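Local coordinates for protein synthesis inhibitor I (Hordeum vulgare, PDB 4FBC) that acts as an inhibitor of protein synthesis and belongs to the ribosome-inactivating protein family of plants, at residues A26-F31 against F186-L191; P42-F45 against P50-P53; A235-I240 against R246-A251; F260-V263 against T268-K271. The protein carries 3 engineered substitutions. All coordinates share one frame; numbering follows the deposited sequence.

Contact 1: residues A26-F31 against F186-L191; sequences ADYATF and FVAGLL
Tyr28 fills the gap between helix 25-39 and helix 181-190, and its partners Val187, Ala188 and Leu191 line the second helix and its exit. Having CG anti to the backbone N (chi1 171°) extends the ring toward 186-191. At its base, Tyr28 CB meets Leu191 CD1 at 3.7 Å, and the same methyl touches Tyr28 CG, the two side chains crossing at about a right angle. Further along, Tyr28 CD2 passes Ala188 CB at 4.1 Å, while Tyr28 CE2 comes to 3.9 Å from Ala188 N. The far end of the ring belongs to Val187: its CG1 lies 3.4 Å from Tyr28 CZ, and Val187 CB is 3.5 Å from Tyr28 OH. The side chains that meet Tyr28 are aliphatic, even beside the phenol oxygen. That oxygen has its polar partner elsewhere, in a hydrogen bond with Met173 O, so the buried hydroxyl is satisfied by a third helix, 157-179. The same helix supplies Ala177 against Tyr28 and Met173 against Val187, and the hydrogen bond of Ala188 O with Ser25 OG adds a polar tie between the starting end of helix 25-39 and helix 181-190.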
loop_
_atom_site.group_PDB
_atom_site.type_symbol
_atom_site.label_atom_id
_atom_site.label_comp_id
_atom_site.label_asym_id
_atom_site.label_seq_id
_atom_site.Cartn_x
_atom_site.Cartn_y
_atom_site.Cartn_z
ATOM N N ALA A 26 -17.806 6.103 2.052
ATOM C CA ALA A 26 -17.428 7.214 1.197
ATOM C C ALA A 26 -16.150 7.882 1.695
ATOM O O ALA A 26 -15.289 8.251 0.901
ATOM C CB ALA A 26 -18.555 8.232 1.114
ATOM N N ASP A 27 -16.049 8.064 3.008
ATOM C CA ASP A 27 -14.863 8.671 3.595
ATOM C C ASP A 27 -13.635 7.769 3.439
ATOM O O ASP A 27 -12.514 8.262 3.282
ATOM C CB ASP A 27 -15.090 9.004 5.077
ATOM C CG ASP A 27 -16.072 10.152 5.278
ATOM O OD1 ASP A 27 -16.538 10.721 4.273
ATOM O OD2 ASP A 27 -16.364 10.479 6.449
ATOM N N TYR A 28 -13.849 6.461 3.482
ATOM C CA TYR A 28 -12.743 5.533 3.236
ATOM C C TYR A 28 -12.229 5.678 1.805
ATOM O O TYR A 28 -11.025 5.768 1.572
ATOM C CB TYR A 28 -13.162 4.089 3.531
ATOM C CG TYR A 28 -12.128 3.069 3.098
ATOM C CD1 TYR A 28 -11.030 2.769 3.902
ATOM C CD2 TYR A 28 -12.250 2.412 1.886
ATOM C CE1 TYR A 28 -10.084 1.818 3.507
ATOM C CE2 TYR A 28 -11.317 1.466 1.483
ATOM C CZ TYR A 28 -10.235 1.186 2.292
ATOM O OH TYR A 28 -9.319 0.245 1.874
ATOM N N ALA A 29 -13.145 5.723 0.843
ATOM C CA ALA A 29 -12.770 5.894 -0.559
ATOM C C ALA A 29 -12.014 7.202 -0.762
ATOM O O ALA A 29 -11.026 7.254 -1.495
ATOM C CB ALA A 29 -14.009 5.846 -1.452
ATOM N N THR A 30 -12.489 8.260 -0.110
ATOM C CA THR A 30 -11.844 9.570 -0.178
ATOM C C THR A 30 -10.422 9.502 0.394
ATOM O O THR A 30 -9.477 10.055 -0.182
ATOM C CB THR A 30 -12.663 10.617 0.596
ATOM O OG1 THR A 30 -13.915 10.809 -0.071
ATOM C CG2 THR A 30 -11.934 11.942 0.667
ATOM N N PHE A 31 -10.294 8.812 1.519
ATOM C CA PHE A 31 -9.000 8.589 2.191
ATOM C C PHE A 31 -8.001 7.872 1.269
ATOM O O PHE A 31 -6.876 8.344 1.073
ATOM C CB PHE A 31 -9.275 7.838 3.509
ATOM C CG PHE A 31 -8.107 7.061 4.070
ATOM C CD1 PHE A 31 -7.043 7.707 4.691
ATOM C CD2 PHE A 31 -8.117 5.674 4.033
ATOM C CE1 PHE A 31 -5.977 6.964 5.229
ATOM C CE2 PHE A 31 -7.062 4.926 4.570
ATOM C CZ PHE A 31 -6.004 5.573 5.169
ATOM N N PHE A 186 -13.429 -3.293 -2.898
ATOM C CA PHE A 186 -13.833 -4.440 -2.072
ATOM C C PHE A 186 -13.947 -4.066 -0.588
ATOM O O PHE A 186 -14.949 -4.381 0.077
ATOM C CB PHE A 186 -12.851 -5.608 -2.274
ATOM C CG PHE A 186 -13.066 -6.775 -1.323
ATOM C CD1 PHE A 186 -13.990 -7.767 -1.619
ATOM C CD2 PHE A 186 -12.317 -6.884 -0.155
ATOM C CE1 PHE A 186 -14.183 -8.848 -0.750
ATOM C CE2 PHE A 186 -12.507 -7.956 0.726
ATOM C CZ PHE A 186 -13.437 -8.937 0.425
ATOM N N VAL A 187 -12.931 -3.389 -0.063
ATOM C CA VAL A 187 -12.971 -2.936 1.318
ATOM C C VAL A 187 -14.087 -1.903 1.536
ATOM O O VAL A 187 -14.789 -1.946 2.546
ATOM C CB VAL A 187 -11.621 -2.360 1.770
ATOM C CG1 VAL A 187 -11.741 -1.757 3.161
ATOM C CG2 VAL A 187 -10.547 -3.454 1.744
ATOM N N ALA A 188 -14.259 -0.986 0.588
ATOM C CA ALA A 188 -15.309 0.026 0.704
ATOM C C ALA A 188 -16.662 -0.667 0.777
ATOM O O ALA A 188 -17.580 -0.186 1.445
ATOM C CB ALA A 188 -15.270 0.984 -0.495
ATOM N N GLY A 189 -16.771 -1.804 0.096
ATOM C CA GLY A 189 -18.013 -2.562 0.040
ATOM C C GLY A 189 -18.361 -3.264 1.334
ATOM O O GLY A 189 -19.520 -3.637 1.547
ATOM N N LEU A 190 -17.362 -3.456 2.194
ATOM C CA LEU A 190 -17.563 -4.094 3.495
ATOM C C LEU A 190 -17.929 -3.090 4.589
ATOM O O LEU A 190 -18.365 -3.482 5.675
ATOM C CB LEU A 190 -16.309 -4.866 3.915
ATOM C CG LEU A 190 -15.855 -6.001 2.997
ATOM C CD1 LEU A 190 -14.536 -6.596 3.514
ATOM C CD2 LEU A 190 -16.923 -7.082 2.862
ATOM N N LEU A 191 -17.743 -1.801 4.308
ATOM C CA LEU A 191 -17.984 -0.755 5.304
ATOM C C LEU A 191 -19.401 -0.217 5.185
ATOM O O LEU A 191 -19.796 0.270 4.125
ATOM C CB LEU A 191 -16.978 0.384 5.139
ATOM C CG LEU A 191 -15.523 -0.077 5.265
ATOM C CD1 LEU A 191 -14.578 1.083 5.099
ATOM C CD2 LEU A 191 -15.298 -0.778 6.599
#

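Contact 2: residues P42-F45 against P50-P53; sequences PAHF and PVLP
Val51 packs over one face of the His44 ring, just beyond the paired part of a small antiparallel beta-hairpin, strands 45-46 and 49-50. Within the hairpin Phe45 and Pro50 form a non-hydrogen-bonded pair, their CA atoms 4.7 Å apart and their side chains diverging. The close-packed part is the imidazole against the valine. Val51 CG2 stands over the centre of the His44 ring, 4.0 Å from its centroid and 1° off the ring normal, a CH-pi contact. The other methyl, Val51 CG1, comes to 3.6 Å from His44 ND1. His44 CG lies anti to the backbone N (chi1 -171°), which swings the ring beneath the valine branches. Leu222 of helix 214-225 and Leu267 also touch this histidine.

On the Phe45 side the fit is looser and wetter. The phenyl ring reaches back to the proline backbone, Phe45 CD2 lying 3.8 Å from Pro50 N, but this residue is exposed. The N-H of Val51 is shared between His44 O, in a weak bond, and a water that donates to the same His44 O and so bridges the two; this water sits above the centre of the Phe45 ring. Back at the imidazole edge, a separate water lies in the ring plane, 3.0 Å from His44 ND1, and donates a hydrogen bond to Leu52 O at 2.7 Å.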
loop_
_atom_site.group_PDB
_atom_site.type_symbol
_atom_site.label_atom_id
_atom_site.label_comp_id
_atom_site.label_asym_id
_atom_site.label_seq_id
_atom_site.Cartn_x
_atom_site.Cartn_y
_atom_site.Cartn_z
ATOM N N PRO A 42 3.268 13.907 -10.854
ATOM C CA PRO A 42 2.327 14.689 -11.671
ATOM C C PRO A 42 2.697 14.705 -13.159
ATOM O O PRO A 42 1.842 15.017 -13.991
ATOM C CB PRO A 42 2.421 16.107 -11.073
ATOM C CG PRO A 42 2.988 15.922 -9.696
ATOM C CD PRO A 42 3.911 14.721 -9.808
ATOM N N ALA A 43 3.946 14.352 -13.483
ATOM C CA ALA A 43 4.433 14.330 -14.861
ATOM C C ALA A 43 4.268 12.981 -15.557
ATOM O O ALA A 43 4.644 12.832 -16.724
ATOM C CB ALA A 43 5.917 14.760 -14.910
ATOM N N HIS A 44 3.724 11.997 -14.851
ATOM C CA HIS A 44 3.660 10.649 -15.411
ATOM C C HIS A 44 2.393 9.906 -14.992
ATOM O O HIS A 44 2.299 9.392 -13.869
ATOM C CB HIS A 44 4.904 9.845 -14.984
ATOM C CG HIS A 44 5.046 8.526 -15.681
ATOM N ND1 HIS A 44 5.861 7.518 -15.209
ATOM C CD2 HIS A 44 4.474 8.054 -16.812
ATOM C CE1 HIS A 44 5.787 6.481 -16.026
ATOM N NE2 HIS A 44 4.955 6.779 -17.008
ATOM N N PHE A 45 1.419 9.862 -15.899
ATOM C CA PHE A 45 0.235 9.028 -15.719
ATOM C C PHE A 45 0.237 7.957 -16.794
ATOM O O PHE A 45 0.893 8.111 -17.821
ATOM C CB PHE A 45 -1.039 9.864 -15.909
ATOM C CG PHE A 45 -1.335 10.801 -14.788
ATOM C CD1 PHE A 45 -0.628 11.992 -14.653
ATOM C CD2 PHE A 45 -2.373 10.528 -13.906
ATOM C CE1 PHE A 45 -0.930 12.880 -13.615
ATOM C CE2 PHE A 45 -2.677 11.403 -12.864
ATOM C CZ PHE A 45 -1.948 12.582 -12.722
ATOM N N PRO A 50 -2.503 7.293 -11.861
ATOM C CA PRO A 50 -1.224 7.859 -11.412
ATOM C C PRO A 50 -0.084 6.824 -11.385
ATOM O O PRO A 50 -0.322 5.627 -11.189
ATOM C CB PRO A 50 -1.541 8.363 -10.000
ATOM C CG PRO A 50 -2.642 7.459 -9.512
ATOM C CD PRO A 50 -3.468 7.143 -10.758
ATOM N N VAL A 51 1.146 7.284 -11.609
ATOM C CA VAL A 51 2.325 6.412 -11.515
ATOM C C VAL A 51 3.212 7.014 -10.446
ATOM O O VAL A 51 3.352 8.228 -10.378
ATOM C CB VAL A 51 3.111 6.352 -12.845
ATOM C CG1 VAL A 51 4.298 5.382 -12.732
ATOM C CG2 VAL A 51 2.193 5.937 -13.999
ATOM N N LEU A 52 3.779 6.168 -9.596
ATOM C CA LEU A 52 4.711 6.620 -8.581
ATOM C C LEU A 52 5.964 7.127 -9.277
ATOM O O LEU A 52 6.296 6.670 -10.376
ATOM C CB LEU A 52 5.071 5.460 -7.653
ATOM C CG LEU A 52 3.992 5.046 -6.653
ATOM C CD1 LEU A 52 4.182 3.597 -6.218
ATOM C CD2 LEU A 52 4.085 5.964 -5.458
ATOM N N PRO A 53 6.660 8.080 -8.648
ATOM C CA PRO A 53 8.008 8.386 -9.146
ATOM C C PRO A 53 8.911 7.161 -8.954
ATOM O O PRO A 53 8.610 6.307 -8.101
ATOM C CB PRO A 53 8.462 9.528 -8.234
ATOM C CG PRO A 53 7.719 9.301 -6.936
ATOM C CD PRO A 53 6.382 8.675 -7.326
HETATM O O HOH W 1 7.085 8.121 -12.567
HETATM O O HOH W 2 0.586 10.400 -11.750
#

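Contact 3: residues A235-I240 against R246-A251; sequences AKFAPI and RTAVQA
The Phe237 ring lies against the backbone that leads into helix 248-254. Over one of its faces is the peptide carbonyl of Thr247, with Thr247 O 3.8 Å above the plane and displaced toward the rim. At the edge, near the ring plane, Arg246 O meets Phe237 CD2 at 3.6 Å. The methyl of Ala251 approaches obliquely from one turn into the helix, its CB 3.6 Å from Phe237 CE1. Nearer the base, Phe237 CB rests against Ala248, 3.6 Å from Ala248 N. The ring reaches this site because CG is anti to the backbone N (chi1 -174°), which extends it toward the start of helix 248-254. Pro239 extends the contact toward the surface, its CG packing on Arg246 O.

The second flat group, the Gln250 amide, serves the helix start itself. Its OE1 accepts a hydrogen bond of 2.7 Å from Arg246 N, which approaches almost straight ahead of the carbonyl, and a weak one from Thr247 N. Thr247 OG1 in turn accepts from Gln250 N at 3.1 Å, so Thr247, the N-cap, and Gln250 make a capping box. Beyond the contact, Arg246 pairs with Glu241 in a salt bridge, and Ala220 and Thr224 of helix 214-225 also touch Phe237.

The division of labour is plain: polar groups of 246-251 close the helix end on itself, while the loop 235-240 holds to that end through aromatic and aliphatic carbon laid on the capped backbone.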
loop_
_atom_site.group_PDB
_atom_site.type_symbol
_atom_site.label_atom_id
_atom_site.label_comp_id
_atom_site.label_asym_id
_atom_site.label_seq_id
_atom_site.Cartn_x
_atom_site.Cartn_y
_atom_site.Cartn_z
ATOM N N ALA A 235 1.812 -0.950 -29.170
ATOM C CA ALA A 235 1.913 -2.200 -28.430
ATOM C C ALA A 235 0.553 -2.546 -27.831
ATOM O O ALA A 235 -0.149 -1.667 -27.325
ATOM C CB ALA A 235 2.960 -2.088 -27.340
ATOM N N LYS A 236 0.176 -3.817 -27.907
ATOM C CA LYS A 236 -1.093 -4.263 -27.338
ATOM C C LYS A 236 -0.860 -4.823 -25.945
ATOM O O LYS A 236 0.200 -5.387 -25.665
ATOM C CB LYS A 236 -1.743 -5.327 -28.223
ATOM C CG LYS A 236 -2.093 -4.852 -29.625
ATOM C CD LYS A 236 -2.543 -6.016 -30.505
ATOM C CE LYS A 236 -2.743 -5.576 -31.952
ATOM N NZ LYS A 236 -1.462 -5.144 -32.590
ATOM N N PHE A 237 -1.848 -4.661 -25.069
ATOM C CA PHE A 237 -1.750 -5.174 -23.711
ATOM C C PHE A 237 -1.629 -6.695 -23.704
ATOM O O PHE A 237 -2.387 -7.391 -24.386
ATOM C CB PHE A 237 -2.969 -4.738 -22.884
ATOM C CG PHE A 237 -2.874 -5.096 -21.424
ATOM C CD1 PHE A 237 -2.177 -4.281 -20.539
ATOM C CD2 PHE A 237 -3.478 -6.250 -20.933
ATOM C CE1 PHE A 237 -2.078 -4.611 -19.192
ATOM C CE2 PHE A 237 -3.385 -6.583 -19.586
ATOM C CZ PHE A 237 -2.689 -5.768 -18.716
ATOM N N ALA A 238 -0.668 -7.210 -22.943
ATOM C CA ALA A 238 -0.518 -8.653 -22.784
ATOM C C ALA A 238 -1.341 -9.134 -21.594
ATOM O O ALA A 238 -1.023 -8.814 -20.449
ATOM C CB ALA A 238 0.951 -9.018 -22.602
ATOM N N PRO A 239 -2.393 -9.928 -21.860
ATOM C CA PRO A 239 -3.319 -10.357 -20.800
ATOM C C PRO A 239 -2.638 -11.039 -19.623
ATOM O O PRO A 239 -1.625 -11.737 -19.773
ATOM C CB PRO A 239 -4.220 -11.378 -21.508
ATOM C CG PRO A 239 -4.155 -11.022 -22.944
ATOM C CD PRO A 239 -2.765 -10.477 -23.176
ATOM N N ILE A 240 -3.205 -10.834 -18.442
ATOM C CA ILE A 240 -2.764 -11.555 -17.258
ATOM C C ILE A 240 -4.014 -12.253 -16.723
ATOM O O ILE A 240 -4.751 -11.711 -15.892
ATOM C CB ILE A 240 -2.133 -10.608 -16.211
ATOM C CG1 ILE A 240 -1.011 -9.774 -16.838
ATOM C CG2 ILE A 240 -1.590 -11.390 -15.025
ATOM C CD1 ILE A 240 -0.360 -8.797 -15.857
ATOM N N ARG A 246 -7.542 -8.754 -18.898
ATOM C CA ARG A 246 -7.235 -9.126 -20.272
ATOM C C ARG A 246 -6.930 -7.940 -21.178
ATOM O O ARG A 246 -6.312 -8.107 -22.224
ATOM C CB ARG A 246 -8.393 -9.915 -20.869
ATOM C CG ARG A 246 -8.573 -11.268 -20.242
ATOM C CD ARG A 246 -9.557 -12.065 -21.053
ATOM N NE ARG A 246 -9.893 -13.323 -20.404
ATOM C CZ ARG A 246 -10.950 -14.061 -20.724
ATOM N NH1 ARG A 246 -11.777 -13.657 -21.684
ATOM N NH2 ARG A 246 -11.182 -15.198 -20.081
ATOM N N THR A 247 -7.379 -6.746 -20.793
ATOM C CA THR A 247 -7.195 -5.573 -21.646
ATOM C C THR A 247 -6.600 -4.399 -20.881
ATOM O O THR A 247 -6.606 -4.381 -19.648
ATOM C CB THR A 247 -8.529 -5.084 -22.250
ATOM O OG1 THR A 247 -9.366 -4.579 -21.198
ATOM C CG2 THR A 247 -9.248 -6.212 -22.999
ATOM N N ALA A 248 -6.099 -3.419 -21.623
ATOM C CA ALA A 248 -5.564 -2.198 -21.025
ATOM C C ALA A 248 -6.641 -1.446 -20.239
ATOM O O ALA A 248 -6.373 -0.931 -19.145
ATOM C CB ALA A 248 -4.962 -1.297 -22.097
ATOM N N VAL A 249 -7.854 -1.385 -20.783
ATOM C CA VAL A 249 -8.951 -0.713 -20.075
ATOM C C VAL A 249 -9.241 -1.412 -18.743
ATOM O O VAL A 249 -9.466 -0.762 -17.720
ATOM C CB VAL A 249 -10.224 -0.575 -20.940
ATOM C CG1 VAL A 249 -11.418 -0.241 -20.076
ATOM C CG2 VAL A 249 -10.037 0.511 -21.996
ATOM N N GLN A 250 -9.189 -2.740 -18.733
ATOM C CA GLN A 250 -9.345 -3.460 -17.477
ATOM C C GLN A 250 -8.179 -3.201 -16.527
ATOM O O GLN A 250 -8.378 -3.066 -15.321
ATOM C CB GLN A 250 -9.512 -4.965 -17.722
ATOM C CG GLN A 250 -10.852 -5.336 -18.372
ATOM C CD GLN A 250 -10.920 -6.800 -18.751
ATOM O OE1 GLN A 250 -9.915 -7.507 -18.691
ATOM N NE2 GLN A 250 -12.108 -7.268 -19.135
ATOM N N ALA A 251 -6.966 -3.125 -17.076
ATOM C CA ALA A 251 -5.792 -2.823 -16.267
ATOM C C ALA A 251 -5.907 -1.442 -15.604
ATOM O O ALA A 251 -5.561 -1.292 -14.432
ATOM C CB ALA A 251 -4.524 -2.904 -17.116
#

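Contact 4: residues F260-V263 against T268-K271; sequences FVEV and TVAK
Glu262 accepts a hydrogen bond from Val269 N, the first amide of helix 269-278. The bond is short and nearly straight, 2.9 Å from Val269 N to Glu262 OE2 with an angle of 168° at the hydrogen, although the donor stands above the carboxylate plane, 37° out of it. Glu262 CG lies anti to the carbonyl carbon (chi1 -69°) and the chain is extended beyond it, which brings the carboxylate to this amide. The same oxygen lies 3.4 Å from Thr268 CA. Beside the bond, Val269 CG2 is 3.6 Å from Glu262 CD. Phe260, two residues before Glu262, brings the end of its ring to the same turn, CZ 3.6 Å from Thr268 O and CE2 3.9 Å from Val269 CG2.

Thr268, the N-cap, closes the first turn: its OG1 accepts from Lys271 N at 3.0 Å. Threonine and glutamate thus take different amides, and the glutamate charge would probably be stabilised by the positive end of the helix dipole.

Further out, Lys271 makes a salt bridge with Glu274 along the helix, and Pro54 touches both Phe260 and Val269. On the other flank, Val261 packs on Gln215, Ala219 and Leu222, so segment 260-263 runs between helix 214-225 and the start of helix 269-278.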
loop_
_atom_site.group_PDB
_atom_site.type_symbol
_atom_site.label_atom_id
_atom_site.label_comp_id
_atom_site.label_asym_id
_atom_site.label_seq_id
_atom_site.Cartn_x
_atom_site.Cartn_y
_atom_site.Cartn_z
ATOM N N PHE A 260 6.510 2.460 -10.420
ATOM C CA PHE A 260 7.322 2.809 -11.569
ATOM C C PHE A 260 8.149 1.594 -12.007
ATOM O O PHE A 260 8.793 0.939 -11.190
ATOM C CB PHE A 260 8.245 3.994 -11.297
ATOM C CG PHE A 260 9.065 4.367 -12.485
ATOM C CD1 PHE A 260 8.514 5.123 -13.510
ATOM C CD2 PHE A 260 10.370 3.912 -12.611
ATOM C CE1 PHE A 260 9.262 5.446 -14.639
ATOM C CE2 PHE A 260 11.117 4.230 -13.737
ATOM C CZ PHE A 260 10.571 4.993 -14.741
ATOM N N VAL A 261 8.112 1.304 -13.299
ATOM C CA VAL A 261 8.954 0.267 -13.876
ATOM C C VAL A 261 9.629 0.788 -15.144
ATOM O O VAL A 261 8.989 1.429 -15.986
ATOM C CB VAL A 261 8.139 -0.986 -14.244
ATOM C CG1 VAL A 261 9.090 -2.101 -14.699
ATOM C CG2 VAL A 261 7.298 -1.456 -13.077
ATOM N N GLU A 262 10.922 0.520 -15.282
ATOM C CA GLU A 262 11.602 0.815 -16.536
ATOM C C GLU A 262 11.251 -0.248 -17.550
ATOM O O GLU A 262 11.624 -1.412 -17.384
ATOM C CB GLU A 262 13.118 0.827 -16.339
ATOM C CG GLU A 262 13.626 1.980 -15.510
ATOM C CD GLU A 262 15.144 2.057 -15.495
ATOM O OE1 GLU A 262 15.791 1.064 -15.096
ATOM O OE2 GLU A 262 15.690 3.112 -15.883
ATOM N N VAL A 263 10.513 0.136 -18.587
ATOM C CA VAL A 263 10.182 -0.790 -19.668
ATOM C C VAL A 263 10.926 -0.337 -20.926
ATOM O O VAL A 263 11.231 0.850 -21.071
ATOM C CB VAL A 263 8.647 -0.888 -19.909
ATOM C CG1 VAL A 263 7.930 -1.282 -18.613
ATOM C CG2 VAL A 263 8.090 0.423 -20.447
ATOM N N THR A 268 13.228 6.276 -18.326
ATOM C CA THR A 268 14.205 5.702 -17.421
ATOM C C THR A 268 13.947 6.242 -16.035
ATOM O O THR A 268 13.222 7.230 -15.869
ATOM C CB THR A 268 15.619 6.131 -17.803
ATOM O OG1 THR A 268 15.673 7.565 -17.856
ATOM C CG2 THR A 268 16.013 5.548 -19.161
ATOM N N VAL A 269 14.561 5.610 -15.043
ATOM C CA VAL A 269 14.554 6.128 -13.681
ATOM C C VAL A 269 14.974 7.599 -13.647
ATOM O O VAL A 269 14.275 8.442 -13.062
ATOM C CB VAL A 269 15.443 5.281 -12.760
ATOM C CG1 VAL A 269 15.732 6.013 -11.467
ATOM C CG2 VAL A 269 14.744 3.945 -12.477
ATOM N N ALA A 270 16.086 7.922 -14.302
ATOM C CA ALA A 270 16.597 9.291 -14.244
ATOM C C ALA A 270 15.656 10.298 -14.898
ATOM O O ALA A 270 15.412 11.377 -14.350
ATOM C CB ALA A 270 17.995 9.386 -14.860
ATOM N N LYS A 271 15.134 9.960 -16.069
ATOM C CA LYS A 271 14.260 10.897 -16.771
ATOM C C LYS A 271 12.926 11.091 -16.041
ATOM O O LYS A 271 12.431 12.212 -15.949
ATOM C CB LYS A 271 14.041 10.484 -18.231
ATOM C CG LYS A 271 13.462 11.612 -19.097
ATOM C CD LYS A 271 14.404 12.825 -19.088
ATOM C CE LYS A 271 13.956 13.945 -20.023
ATOM N NZ LYS A 271 15.049 14.972 -20.204
#

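Contacts 2 and 4 meet directly, their centres 11 Å apart: Phe260 of contact 4 makes the junction, its CB 3.4 Å from Leu52 O and its CE1 3.9 Å from His44 CE1. Contact 3 stands apart, its nearest atoms about 9 Å from either. Helix 214-225 links all three, touching His44, Val261 and Phe237. It also carries Trp214 of the adenosine monophosphate pocket, on which Leu52 packs. The side chains of Phe260, Val51 and Tyr28 lie about 11, 13 and 14 Å from the ligand, so none of these three side chains touches it. Contact 1 lies across the chain's centre from contact 4, with centres 32 Å apart.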